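PDB 4FGW: glycerol-3-phosphate dehydrogenase [NAD(+)] 1 from Saccharomyces cerevisiae, which catalyses the NAD-dependent interconversion of dihydroxyacetone phosphate and glycerol 3-phosphate, the step through which yeast makes and accumulates glycerol under hyperosmotic stress. Local coordinates for residues K152-G157 against G242-V247; G274-F279 against P361-V366. All coordinates share one frame; numbering follows the deposited sequence.

Contact 1 of 2, residues K152-G157 against G242-V247; sequences KGFEVG and GALKNV
Ala243 turns its methyl toward segment 152-157 and meets Phe154, CB lying 3.7 Å from CD2 of the ring. Phe154 CG sits between its own backbone N and carbonyl carbon (chi1 72°), which swings the ring toward helix 235-257; Leu244 CG then reaches the ring edge, near its plane, at 4.3 Å from CE2. Between Phe154 and Lys152 the backbone makes the contact: Gly153 CA packs 3.8 Å from Ala243 N, and a CB on Gly242 would run into Gly153 N. Lys152 bends at chi3 and chi4 and crosses Lys245 at about a right angle, CE to CE 4.1 Å. The two NZ atoms diverge, 5.4 Å apart, Lys152 going to Gly181 O and Asp301, Lys245 to Asn246 OD1 (2.9 Å from NZ) and Thr305. As in related enzymes, Lys152 probably binds substrate and Lys245 is probably the proton acceptor, consistent with an active site between the two domains. A methionine in place of Lys245 removes the amine and would probably leave Asn246 OD1 and Thr305 OG1 without that partner and the site without its presumed proton acceptor. Helix 296-307 flanks the lysines, strand 160-162 pairs with 155-157, and helices 340-354 and 361-371 pack on Leu244.

Contact 2 of 2, residues G274-F279 against P361-V366; sequences GEIIRF and PLFEAV
Glu275 and Leu362 hold the nearest CA atoms, 7.6 Å apart, of two helical segments, 274-279 and 361-366, whose axes approach to 10.4 Å with N-to-C directions at 110°. From helix 274-279 the Glu275 side chain, extended beyond CG, carries its carboxylate to the first turn of helix 361-366. Both oxygens accept backbone N-H groups there through their syn lone pairs: Leu362 N gives to Glu275 OE1 at 2.8 Å (163° at the hydrogen), Phe363 N to Glu275 OE2 at 3.0 Å (157°). A carboxylate from a distant part of the chain thus binds two N-H groups at a helix N terminus, within the all-helical C-terminal domain of this dehydrogenase family; the positive end of the helix dipole would probably favour the ionised carboxylate. Pro361, at the start of that turn, sets its CD 3.5 Å from Glu275 OE1. Beneath the glutamate lies the Phe363 ring. Glu275 CB makes a CH-pi contact over the face, 4.0 Å from the centroid, and OE2 stands above the same ring toward its rim. Ile276 CG1 approaches Phe363 CZ at 4.1 Å, their side chains crossing at about a right angle, while Phe279 CD1 meets the ring at its edge.

In the fold
From the N terminus the chain first builds the Rossmann-type sheet, and segment 152-157 follows its strand 146-149. Contact 1 closes when helix 235-257 returns to this segment after 84 residues, tying the nucleotide-binding domain to the helical C-terminal domain. Helix 261-283 comes next and opens contact 2, which closes 81 residues later at helix 361-371, entirely within the C-terminal domain. The two closures therefore run in series, neither enclosing nor crossing the other. In space their centres are about 12 Å apart and they touch directly: Leu244 packs on Ile276 and Phe279, and Phe154 on Phe279, joining both contacts in one apolar core, while the Val247 carbonyl O packs against Val366 CG2.

Contact 1 of 2, residues K152-G157 against G242-V247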
# COMPACT_ATOMS: atom_id res chain seq x y z
N LYS A 152 1.77 -6.60 -19.37
CA LYS A 152 1.83 -6.78 -17.95
C LYS A 152 2.10 -8.19 -17.52
O LYS A 152 1.61 -9.11 -18.10
CB LYS A 152 0.54 -6.32 -17.31
CG LYS A 152 0.57 -4.91 -16.87
CD LYS A 152 -0.61 -4.63 -16.03
CE LYS A 152 -0.26 -3.95 -14.75
NZ LYS A 152 -0.78 -2.60 -14.75
N GLY A 153 2.85 -8.32 -16.46
CA GLY A 153 3.19 -9.62 -15.91
C GLY A 153 4.43 -10.24 -16.52
O GLY A 153 5.25 -9.55 -17.14
N PHE A 154 4.58 -11.55 -16.31
CA PHE A 154 5.69 -12.36 -16.78
C PHE A 154 5.22 -13.81 -16.95
O PHE A 154 4.11 -14.14 -16.53
CB PHE A 154 6.89 -12.25 -15.81
CG PHE A 154 6.72 -12.96 -14.48
CD1 PHE A 154 7.46 -14.10 -14.19
CD2 PHE A 154 5.83 -12.49 -13.52
CE1 PHE A 154 7.31 -14.75 -12.96
CE2 PHE A 154 5.67 -13.15 -12.30
CZ PHE A 154 6.40 -14.29 -12.04
N GLU A 155 6.06 -14.66 -17.55
CA GLU A 155 5.75 -16.07 -17.75
C GLU A 155 6.25 -16.86 -16.54
O GLU A 155 7.40 -16.70 -16.13
CB GLU A 155 6.40 -16.58 -19.06
CG GLU A 155 5.63 -17.69 -19.73
CD GLU A 155 5.95 -17.92 -21.20
OE1 GLU A 155 5.18 -18.66 -21.85
OE2 GLU A 155 6.97 -17.39 -21.71
N VAL A 156 5.35 -17.66 -15.95
CA VAL A 156 5.60 -18.49 -14.76
C VAL A 156 4.86 -19.83 -14.89
O VAL A 156 3.72 -19.86 -15.33
CB VAL A 156 5.32 -17.73 -13.42
CG1 VAL A 156 3.89 -17.20 -13.33
CG2 VAL A 156 5.68 -18.57 -12.19
N GLY A 157 5.55 -20.91 -14.53
CA GLY A 157 5.02 -22.26 -14.56
C GLY A 157 6.02 -23.26 -14.01
O GLY A 157 7.10 -22.86 -13.56
N GLY A 242 3.04 -7.08 -11.73
CA GLY A 242 1.91 -7.12 -12.66
C GLY A 242 1.16 -8.44 -12.73
O GLY A 242 -0.03 -8.46 -13.09
N ALA A 243 1.83 -9.55 -12.38
CA ALA A 243 1.24 -10.87 -12.33
C ALA A 243 0.84 -11.23 -10.90
O ALA A 243 -0.32 -11.56 -10.68
CB ALA A 243 2.21 -11.91 -12.89
N LEU A 244 1.79 -11.14 -9.94
CA LEU A 244 1.63 -11.51 -8.52
C LEU A 244 0.56 -10.78 -7.71
O LEU A 244 -0.04 -11.38 -6.82
CB LEU A 244 2.97 -11.57 -7.78
CG LEU A 244 4.04 -12.51 -8.36
CD1 LEU A 244 5.25 -12.58 -7.47
CD2 LEU A 244 3.49 -13.91 -8.61
N LYS A 245 0.28 -9.50 -8.06
CA LYS A 245 -0.73 -8.66 -7.41
C LYS A 245 -2.12 -9.30 -7.44
O LYS A 245 -2.89 -9.13 -6.50
CB LYS A 245 -0.77 -7.23 -8.03
CG LYS A 245 -1.23 -7.20 -9.49
CD LYS A 245 -1.21 -5.81 -10.10
CE LYS A 245 -1.79 -5.84 -11.50
NZ LYS A 245 -3.26 -6.03 -11.46
N ASN A 246 -2.42 -10.06 -8.51
CA ASN A 246 -3.72 -10.71 -8.67
C ASN A 246 -3.92 -11.90 -7.76
O ASN A 246 -5.06 -12.19 -7.39
CB ASN A 246 -3.99 -11.03 -10.13
CG ASN A 246 -3.86 -9.84 -11.04
OD1 ASN A 246 -4.05 -8.69 -10.64
ND2 ASN A 246 -3.47 -10.08 -12.27
N VAL A 247 -2.82 -12.56 -7.34
CA VAL A 247 -2.86 -13.67 -6.38
C VAL A 247 -3.20 -13.05 -5.01
O VAL A 247 -4.07 -13.57 -4.30
CB VAL A 247 -1.54 -14.49 -6.35
CG1 VAL A 247 -1.56 -15.55 -5.25
CG2 VAL A 247 -1.26 -15.12 -7.71

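Contact 2 of 2, residues G274-F279 against P361-V366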
# COMPACT_ATOMS: atom_id res chain seq x y z
N GLY A 274 5.26 -8.29 0.73
CA GLY A 274 6.44 -8.99 1.23
C GLY A 274 6.77 -10.22 0.40
O GLY A 274 7.94 -10.47 0.10
N GLU A 275 5.72 -10.96 -0.04
CA GLU A 275 5.88 -12.16 -0.86
C GLU A 275 6.28 -11.85 -2.30
O GLU A 275 7.03 -12.62 -2.88
CB GLU A 275 4.66 -13.07 -0.76
CG GLU A 275 4.66 -13.85 0.54
CD GLU A 275 3.62 -14.92 0.72
OE1 GLU A 275 3.33 -15.26 1.89
OE2 GLU A 275 3.10 -15.44 -0.29
N ILE A 276 5.85 -10.70 -2.84
CA ILE A 276 6.22 -10.21 -4.17
C ILE A 276 7.71 -9.83 -4.16
O ILE A 276 8.44 -10.21 -5.07
CB ILE A 276 5.29 -9.04 -4.63
CG1 ILE A 276 3.82 -9.53 -4.80
CG2 ILE A 276 5.81 -8.39 -5.93
CD1 ILE A 276 2.74 -8.43 -5.04
N ILE A 277 8.17 -9.13 -3.10
CA ILE A 277 9.58 -8.75 -2.92
C ILE A 277 10.45 -10.01 -2.86
O ILE A 277 11.45 -10.11 -3.58
CB ILE A 277 9.78 -7.83 -1.67
CG1 ILE A 277 9.06 -6.48 -1.86
CG2 ILE A 277 11.27 -7.65 -1.33
CD1 ILE A 277 8.69 -5.74 -0.58
N ARG A 278 10.06 -10.96 -1.99
CA ARG A 278 10.74 -12.22 -1.75
C ARG A 278 10.86 -13.04 -3.04
O ARG A 278 11.93 -13.57 -3.31
CB ARG A 278 10.02 -13.01 -0.65
CG ARG A 278 10.75 -14.26 -0.15
CD ARG A 278 9.98 -14.96 0.95
NE ARG A 278 9.73 -14.08 2.10
CZ ARG A 278 8.58 -14.01 2.76
NH1 ARG A 278 7.56 -14.79 2.42
NH2 ARG A 278 8.45 -13.18 3.78
N PHE A 279 9.77 -13.10 -3.85
CA PHE A 279 9.73 -13.81 -5.12
C PHE A 279 10.70 -13.19 -6.12
O PHE A 279 11.45 -13.91 -6.79
CB PHE A 279 8.30 -13.87 -5.69
CG PHE A 279 8.13 -14.82 -6.85
CD1 PHE A 279 7.64 -16.11 -6.64
CD2 PHE A 279 8.46 -14.44 -8.15
CE1 PHE A 279 7.50 -17.00 -7.71
CE2 PHE A 279 8.32 -15.33 -9.21
CZ PHE A 279 7.84 -16.60 -8.99
N PRO A 361 3.76 -18.64 2.10
CA PRO A 361 2.47 -19.12 2.64
C PRO A 361 1.20 -18.47 2.10
O PRO A 361 0.21 -19.19 1.95
CB PRO A 361 2.62 -18.97 4.16
CG PRO A 361 3.71 -18.01 4.35
CD PRO A 361 4.65 -18.21 3.20
N LEU A 362 1.21 -17.16 1.77
CA LEU A 362 0.02 -16.48 1.21
C LEU A 362 -0.29 -16.97 -0.20
O LEU A 362 -1.45 -17.29 -0.48
CB LEU A 362 0.11 -14.95 1.28
CG LEU A 362 -1.08 -14.18 0.66
CD1 LEU A 362 -2.38 -14.39 1.46
CD2 LEU A 362 -0.76 -12.72 0.55
N PHE A 363 0.74 -17.06 -1.07
CA PHE A 363 0.60 -17.57 -2.44
C PHE A 363 0.08 -19.01 -2.39
O PHE A 363 -0.82 -19.36 -3.16
CB PHE A 363 1.94 -17.50 -3.21
CG PHE A 363 2.48 -16.13 -3.58
CD1 PHE A 363 3.77 -15.98 -4.08
CD2 PHE A 363 1.69 -14.99 -3.42
CE1 PHE A 363 4.27 -14.71 -4.41
CE2 PHE A 363 2.19 -13.72 -3.75
CZ PHE A 363 3.47 -13.60 -4.25
N GLU A 364 0.60 -19.82 -1.44
CA GLU A 364 0.18 -21.21 -1.24
C GLU A 364 -1.26 -21.29 -0.74
O GLU A 364 -2.03 -22.09 -1.26
CB GLU A 364 1.13 -21.96 -0.29
CG GLU A 364 0.86 -23.46 -0.25
CD GLU A 364 1.49 -24.25 0.89
OE1 GLU A 364 2.25 -23.66 1.69
OE2 GLU A 364 1.23 -25.47 0.96
N ALA A 365 -1.63 -20.44 0.25
CA ALA A 365 -2.96 -20.37 0.84
C ALA A 365 -4.04 -20.07 -0.20
O ALA A 365 -5.05 -20.77 -0.23
CB ALA A 365 -2.99 -19.33 1.95
N VAL A 366 -3.80 -19.06 -1.08
CA VAL A 366 -4.70 -18.67 -2.17
C VAL A 366 -4.91 -19.88 -3.11
O VAL A 366 -6.06 -20.23 -3.39
CB VAL A 366 -4.20 -17.40 -2.92
CG1 VAL A 366 -5.02 -17.12 -4.18
CG2 VAL A 366 -4.21 -16.18 -2.00